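Local coordinates for protein dihydrodipicolinate synthase (Oceanobacillus iheyensis HTE831, PDB 3D0C) that probably catalyses the condensation of pyruvate with aspartate semialdehyde to 4-hydroxy-tetrahydrodipicolinate, a step of lysine biosynthesis, at residues I30-K33 and G34-D37; T94-E97 and L98-A102; R252-N256 and N257-V261. The protein carries 1 engineered substitution. All blocks are in the same frame, centred on the assembly; numbering follows the deposited sequence.

Contact 1 of 3, residues I30-K33 and G34-D37; sequences IDWK and GLDD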
loop_
_atom_site.group_PDB
_atom_site.type_symbol
_atom_site.label_atom_id
_atom_site.label_comp_id
_atom_site.label_asym_id
_atom_site.label_seq_id
_atom_site.Cartn_x
_atom_site.Cartn_y
_atom_site.Cartn_z
ATOM N N ILE A 30 -8.928 -18.208 -9.536
ATOM C CA ILE A 30 -9.579 -18.525 -8.274
ATOM C C ILE A 30 -10.191 -19.924 -8.283
ATOM O O ILE A 30 -10.912 -20.300 -9.210
ATOM C CB ILE A 30 -10.696 -17.506 -7.950
ATOM C CG1 ILE A 30 -10.091 -16.107 -7.792
ATOM C CG2 ILE A 30 -11.439 -17.929 -6.694
ATOM C CD1 ILE A 30 -11.121 -14.997 -7.596
ATOM N N ASP A 31 -9.886 -20.686 -7.239
ATOM C CA ASP A 31 -10.408 -22.038 -7.082
ATOM C C ASP A 31 -11.698 -21.875 -6.283
ATOM O O ASP A 31 -11.690 -21.912 -5.049
ATOM C CB ASP A 31 -9.390 -22.875 -6.311
ATOM C CG ASP A 31 -9.835 -24.306 -6.103
ATOM O OD1 ASP A 31 -10.985 -24.650 -6.452
ATOM O OD2 ASP A 31 -9.017 -25.085 -5.572
ATOM N N TRP A 32 -12.807 -21.681 -6.989
ATOM C CA TRP A 32 -14.083 -21.467 -6.325
ATOM C C TRP A 32 -14.518 -22.603 -5.416
ATOM O O TRP A 32 -15.162 -22.368 -4.395
ATOM C CB TRP A 32 -15.165 -21.150 -7.360
ATOM C CG TRP A 32 -14.867 -19.870 -8.076
ATOM C CD1 TRP A 32 -14.381 -19.730 -9.342
ATOM C CD2 TRP A 32 -14.930 -18.550 -7.521
ATOM N NE1 TRP A 32 -14.133 -18.405 -9.611
ATOM C CE2 TRP A 32 -14.464 -17.659 -8.512
ATOM C CE3 TRP A 32 -15.338 -18.033 -6.283
ATOM C CZ2 TRP A 32 -14.384 -16.278 -8.301
ATOM C CZ3 TRP A 32 -15.258 -16.659 -6.074
ATOM C CH2 TRP A 32 -14.789 -15.799 -7.080
ATOM N N LYS A 33 -14.153 -23.827 -5.782
ATOM C CA LYS A 33 -14.495 -25.000 -4.982
ATOM C C LYS A 33 -13.732 -24.892 -3.660
ATOM O O LYS A 33 -14.319 -25.002 -2.581
ATOM C CB LYS A 33 -14.071 -26.277 -5.720
ATOM C CG LYS A 33 -14.934 -27.505 -5.434
ATOM C CD LYS A 33 -14.941 -27.885 -3.965
ATOM C CE LYS A 33 -15.753 -29.155 -3.741
ATOM N NZ LYS A 33 -15.949 -29.461 -2.300
ATOM N N GLY A 34 -12.421 -24.672 -3.761
ATOM C CA GLY A 34 -11.583 -24.546 -2.580
ATOM C C GLY A 34 -12.067 -23.447 -1.653
ATOM O O GLY A 34 -12.040 -23.601 -0.426
ATOM N N LEU A 35 -12.506 -22.333 -2.237
ATOM C CA LEU A 35 -13.013 -21.206 -1.464
ATOM C C LEU A 35 -14.285 -21.593 -0.719
ATOM O O LEU A 35 -14.434 -21.294 0.473
ATOM C CB LEU A 35 -13.309 -20.010 -2.378
ATOM C CG LEU A 35 -14.026 -18.835 -1.703
ATOM C CD1 LEU A 35 -13.228 -18.391 -0.485
ATOM C CD2 LEU A 35 -14.200 -17.679 -2.684
ATOM N N ASP A 36 -15.212 -22.241 -1.423
ATOM C CA ASP A 36 -16.461 -22.654 -0.792
ATOM C C ASP A 36 -16.146 -23.567 0.395
ATOM O O ASP A 36 -16.737 -23.435 1.469
ATOM C CB ASP A 36 -17.372 -23.389 -1.797
ATOM C CG ASP A 36 -18.143 -22.429 -2.723
ATOM O OD1 ASP A 36 -18.051 -21.194 -2.544
ATOM O OD2 ASP A 36 -18.854 -22.918 -3.631
ATOM N N ASP A 37 -15.200 -24.478 0.199
ATOM C CA ASP A 37 -14.812 -25.416 1.241
ATOM C C ASP A 37 -14.111 -24.767 2.420
ATOM O O ASP A 37 -14.234 -25.234 3.554
ATOM C CB ASP A 37 -13.920 -26.505 0.659
ATOM C CG ASP A 37 -14.667 -27.397 -0.309
ATOM O OD1 ASP A 37 -15.915 -27.427 -0.237
ATOM O OD2 ASP A 37 -14.011 -28.070 -1.129
#
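Asp31 N-caps helix 32-44: its OD1 accepts from Gly34 N at 3.1 Å in an almost straight bond (172°), the amide reaching the carboxylate from above its plane. CG stands opposite the backbone N (chi1 -180°), which swings the carboxylate over the helix start, where Leu35 N also bonds to the main-chain O of Asp31 at 3.0 Å. Two residues on, Lys33 is kinked at chi2 (-60°) and then runs straight, bringing NZ to 2.7 Å from OD2 of Asp37 on the syn side of that oxygen; a weak second bond goes to OD1 of Asp37, completing an i to i+4 salt bridge. Trp32 and Leu35 lie alongside each other, CZ3 of the indole 3.7 Å from Leu35 CD2, while Ile30 CG2 covers the centre of one indole face. In the second shell Arg274 NE pairs with Asp31 OD2, so one carboxylate serves both helix amide and arginine. With an alanine here, Gly34 N would probably be left without its side-chain acceptor and Arg274 without its countercharge. The segment opens the helix of the beta-alpha-beta unit between strands 15-17 and 49-50; helix 64-78 lies alongside, touching Trp32 through Gln69 and Arg73, and Arg73 forms a salt bridge with Asp36.

Contact 2 of 3, residues T94-E97 and L98-A102; sequences TAIE and LGKSA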
loop_
_atom_site.group_PDB
_atom_site.type_symbol
_atom_site.label_atom_id
_atom_site.label_comp_id
_atom_site.label_asym_id
_atom_site.label_seq_id
_atom_site.Cartn_x
_atom_site.Cartn_y
_atom_site.Cartn_z
ATOM N N THR A 94 -13.412 4.127 -5.427
ATOM C CA THR A 94 -13.229 2.699 -5.651
ATOM C C THR A 94 -13.652 1.920 -4.404
ATOM O O THR A 94 -14.213 0.829 -4.504
ATOM C CB THR A 94 -11.767 2.398 -5.998
ATOM O OG1 THR A 94 -11.407 3.153 -7.160
ATOM C CG2 THR A 94 -11.569 0.908 -6.291
ATOM N N ALA A 95 -13.392 2.487 -3.229
ATOM C CA ALA A 95 -13.765 1.838 -1.978
ATOM C C ALA A 95 -15.284 1.759 -1.935
ATOM O O ALA A 95 -15.853 0.715 -1.615
ATOM C CB ALA A 95 -13.225 2.638 -0.763
ATOM N N ILE A 96 -15.934 2.869 -2.282
ATOM C CA ILE A 96 -17.391 2.933 -2.290
ATOM C C ILE A 96 -17.948 1.935 -3.304
ATOM O O ILE A 96 -18.935 1.244 -3.034
ATOM C CB ILE A 96 -17.869 4.368 -2.623
ATOM C CG1 ILE A 96 -17.486 5.305 -1.470
ATOM C CG2 ILE A 96 -19.382 4.383 -2.862
ATOM C CD1 ILE A 96 -17.751 6.784 -1.730
ATOM N N GLU A 97 -17.298 1.850 -4.461
ATOM C CA GLU A 97 -17.716 0.926 -5.509
ATOM C C GLU A 97 -17.689 -0.512 -4.969
ATOM O O GLU A 97 -18.646 -1.278 -5.145
ATOM C CB GLU A 97 -16.780 1.049 -6.717
ATOM C CG GLU A 97 -17.225 0.245 -7.929
ATOM C CD GLU A 97 -16.147 0.137 -8.991
ATOM O OE1 GLU A 97 -15.242 1.001 -9.028
ATOM O OE2 GLU A 97 -16.214 -0.811 -9.798
ATOM N N LEU A 98 -16.590 -0.871 -4.307
ATOM C CA LEU A 98 -16.457 -2.207 -3.736
ATOM C C LEU A 98 -17.473 -2.400 -2.618
ATOM O O LEU A 98 -18.066 -3.470 -2.485
ATOM C CB LEU A 98 -15.046 -2.416 -3.180
ATOM C CG LEU A 98 -13.912 -2.634 -4.184
ATOM C CD1 LEU A 98 -12.575 -2.534 -3.485
ATOM C CD2 LEU A 98 -14.070 -3.996 -4.828
ATOM N N GLY A 99 -17.677 -1.355 -1.822
ATOM C CA GLY A 99 -18.618 -1.446 -0.721
ATOM C C GLY A 99 -20.047 -1.664 -1.176
ATOM O O GLY A 99 -20.720 -2.582 -0.703
ATOM N N LYS A 100 -20.516 -0.827 -2.094
ATOM C CA LYS A 100 -21.882 -0.955 -2.587
ATOM C C LYS A 100 -22.103 -2.343 -3.158
ATOM O O LYS A 100 -23.155 -2.946 -2.948
ATOM C CB LYS A 100 -22.173 0.095 -3.659
ATOM C CG LYS A 100 -22.432 1.494 -3.116
ATOM C CD LYS A 100 -22.646 2.469 -4.267
ATOM C CE LYS A 100 -23.001 3.868 -3.790
ATOM N NZ LYS A 100 -24.380 3.946 -3.234
ATOM N N SER A 101 -21.102 -2.855 -3.870
ATOM C CA SER A 101 -21.210 -4.179 -4.469
ATOM C C SER A 101 -21.381 -5.297 -3.441
ATOM O O SER A 101 -22.265 -6.151 -3.586
ATOM C CB SER A 101 -19.989 -4.471 -5.342
ATOM O OG SER A 101 -20.012 -5.813 -5.800
ATOM N N ALA A 102 -20.544 -5.301 -2.407
ATOM C CA ALA A 102 -20.626 -6.336 -1.379
ATOM C C ALA A 102 -21.940 -6.257 -0.610
ATOM O O ALA A 102 -22.567 -7.279 -0.346
ATOM C CB ALA A 102 -19.439 -6.223 -0.414
#
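Leu98 packs back against the turn before it, its CG 3.5 Å from Thr94 O, in the middle of helix 92-104, one of the helices wrapped round the TIM barrel. With Glu97 and Ile96 it carries most of this contact, and the three send their side chains in different directions round the helix. With CG beside its own backbone N (chi1 -74°), Leu98 lays CG and CD1 against the Thr94 carbonyl, to which Leu98 N also bonds at 2.9 Å. The side chain also touches Ile88 of strand 83-88 and the loop residues Phe59 and Tyr90. Glu97 belongs to the exposed part of the helix. Its main-chain O takes a bond from Ser101 N at 3.2 Å, whereas its side chain, extended beyond CG, carries OE2 to Lys68 of helix 64-78, with which it forms a salt bridge. This places Glu97 as a polar tie between neighbouring helices, and the positive charge opposite it is likely to favour the ionised carboxylate. At the start of the segment, Thr94 OG1 is hydrogen-bonded to Ser91 OG, and the threonine packs on Thr63 of the second subunit. Ile96 touches Ala135 of helix 122-135 and lies beside Lys100. The two side chains run alongside each other in the same direction, so aliphatic carbon rather than charge makes the contact: Ile96 CG2 lies 3.8 Å from Lys100 CE. Beneath them, Lys100 N bonds to Ile96 O at 2.8 Å, with an N-H...O angle of 177°.

Contact 3 of 3, residues R252-N256 and N257-V261; sequences RAKHN and NGNNV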
loop_
_atom_site.group_PDB
_atom_site.type_symbol
_atom_site.label_atom_id
_atom_site.label_comp_id
_atom_site.label_asym_id
_atom_site.label_seq_id
_atom_site.Cartn_x
_atom_site.Cartn_y
_atom_site.Cartn_z
ATOM N N ARG A 252 4.605 -16.784 10.462
ATOM C CA ARG A 252 3.878 -15.933 9.522
ATOM C C ARG A 252 4.487 -14.544 9.430
ATOM O O ARG A 252 4.460 -13.911 8.369
ATOM C CB ARG A 252 2.412 -15.802 9.939
ATOM C CG ARG A 252 1.637 -17.106 9.944
ATOM C CD ARG A 252 0.206 -16.882 10.400
ATOM N NE ARG A 252 -0.544 -16.042 9.469
ATOM C CZ ARG A 252 -1.666 -15.403 9.784
ATOM N NH1 ARG A 252 -2.164 -15.501 11.011
ATOM N NH2 ARG A 252 -2.295 -14.673 8.875
ATOM N N ALA A 253 5.048 -14.078 10.541
ATOM C CA ALA A 253 5.625 -12.745 10.589
ATOM C C ALA A 253 7.031 -12.623 9.995
ATOM O O ALA A 253 7.507 -11.514 9.776
ATOM C CB ALA A 253 5.606 -12.230 12.037
ATOM N N LYS A 254 7.693 -13.743 9.714
ATOM C CA LYS A 254 9.046 -13.688 9.152
ATOM C C LYS A 254 9.109 -12.947 7.820
ATOM O O LYS A 254 8.141 -12.924 7.059
ATOM C CB LYS A 254 9.620 -15.093 8.945
ATOM C CG LYS A 254 9.806 -15.912 10.209
ATOM C CD LYS A 254 10.667 -17.148 9.928
ATOM C CE LYS A 254 12.107 -16.758 9.589
ATOM N NZ LYS A 254 12.987 -17.924 9.284
ATOM N N HIS A 255 10.264 -12.350 7.540
ATOM C CA HIS A 255 10.467 -11.611 6.300
ATOM C C HIS A 255 9.489 -10.449 6.208
ATOM O O HIS A 255 8.880 -10.205 5.165
ATOM C CB HIS A 255 10.302 -12.545 5.099
ATOM C CG HIS A 255 11.027 -13.844 5.251
ATOM N ND1 HIS A 255 12.370 -13.915 5.547
ATOM C CD2 HIS A 255 10.586 -15.123 5.191
ATOM C CE1 HIS A 255 12.727 -15.181 5.667
ATOM N NE2 HIS A 255 11.663 -15.934 5.457
ATOM N N ASN A 256 9.345 -9.733 7.317
ATOM C CA ASN A 256 8.455 -8.584 7.380
ATOM C C ASN A 256 7.033 -8.975 6.975
ATOM O O ASN A 256 6.370 -8.267 6.216
ATOM C CB ASN A 256 9.005 -7.468 6.478
ATOM C CG ASN A 256 8.188 -6.191 6.556
ATOM O OD1 ASN A 256 7.753 -5.783 7.631
ATOM N ND2 ASN A 256 7.990 -5.546 5.413
ATOM N N ASN A 257 6.585 -10.119 7.491
ATOM C CA ASN A 257 5.244 -10.639 7.231
ATOM C C ASN A 257 5.044 -11.229 5.838
ATOM O O ASN A 257 3.908 -11.511 5.437
ATOM C CB ASN A 257 4.197 -9.547 7.477
ATOM C CG ASN A 257 4.299 -8.951 8.868
ATOM O OD1 ASN A 257 4.218 -9.664 9.866
ATOM N ND2 ASN A 257 4.487 -7.635 8.936
ATOM N N GLY A 258 6.138 -11.413 5.101
ATOM C CA GLY A 258 6.028 -11.991 3.770
ATOM C C GLY A 258 5.422 -13.380 3.829
ATOM O O GLY A 258 4.690 -13.791 2.926
ATOM N N ASN A 259 5.718 -14.090 4.917
ATOM C CA ASN A 259 5.235 -15.455 5.149
ATOM C C ASN A 259 3.788 -15.554 5.611
ATOM O O ASN A 259 3.239 -16.657 5.705
ATOM C CB ASN A 259 6.085 -16.133 6.229
ATOM C CG ASN A 259 7.284 -16.860 5.671
ATOM O OD1 ASN A 259 7.567 -16.791 4.478
ATOM N ND2 ASN A 259 8.003 -17.561 6.541
ATOM N N ASN A 260 3.169 -14.413 5.898
ATOM C CA ASN A 260 1.816 -14.409 6.442
ATOM C C ASN A 260 0.784 -15.376 5.864
ATOM O O ASN A 260 0.193 -16.163 6.607
ATOM C CB ASN A 260 1.253 -12.985 6.432
ATOM C CG ASN A 260 -0.012 -12.869 7.244
ATOM O OD1 ASN A 260 -1.052 -13.379 6.854
ATOM N ND2 ASN A 260 0.076 -12.215 8.397
ATOM N N VAL A 261 0.551 -15.318 4.556
ATOM C CA VAL A 261 -0.425 -16.202 3.925
ATOM C C VAL A 261 0.146 -17.547 3.451
ATOM O O VAL A 261 -0.515 -18.584 3.575
ATOM C CB VAL A 261 -1.109 -15.508 2.721
ATOM C CG1 VAL A 261 -2.113 -16.466 2.043
ATOM C CG2 VAL A 261 -1.826 -14.271 3.187
#
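Arg252 runs straight at chi2 and then bends at chi3 (65°), which turns the guanidinium back onto Asn260; the asparagine, its CG opposite the backbone N (chi1 -168°), offers its amide oxygen on the same side as its main-chain carbonyl. The arginine grips it side-on with two nitrogens: NE bonds to Asn260 O at 3.0 Å, close to the guanidinium plane, and NH2 to Asn260 OD1 at 2.7 Å. The second bond is the more skewed, since NH2 lies above the amide plane and off any lone pair. NH1 forms a salt bridge with Glu249, and partners on three nitrogens are likely to hold the group's rotation. Between these two residues the chain loops out of its helix. His255, Asn256 and Asn257 all have positive phi, and a type I turn from Asn257 to Asn260 brings it round again. Asn257 N still bonds to Ala253 O at 2.8 Å and Gly258 N to His255 O at 3.0 Å, both meeting the carbonyl well out of its plane. The His255 ring presents its edge to Asn259, CD2 lying 3.5 Å from OD1, with ring and amide nearly perpendicular (86°). Asp289 ties this end together, bonding His255 NE2, Asn259 ND2 and Lys254 NZ. Tyr119 of the second subunit packs on Asn257 and Asn260. The arrangement joins helix 235-257 to helix 260-270 in the helical region that follows the barrel in the DapA family, with the Arg252 side chain about 4 Å from that of Thr56, a predicted pyruvate-binding residue.

The three contacts follow one another along the chain without touching. Contacts 1 and 2 lie on two helices of the barrel shell, with helix 64-78 meeting both, through Arg73 and Lys68 respectively; their centres are 22 Å apart. Contact 3 belongs to the helices after the barrel, its centre 23 Å from that of contact 1 and 28 Å from that of contact 2. It is also the one that approaches the predicted active site: the Asn260 side chain is about 7 Å from that of Tyr143, the probable proton donor/acceptor. Leu35 of contact 1 is about 10 Å from Thr56 between side chains, while contact 2 lies away from these sites. Contacts 2 and 3 both reach the second subunit.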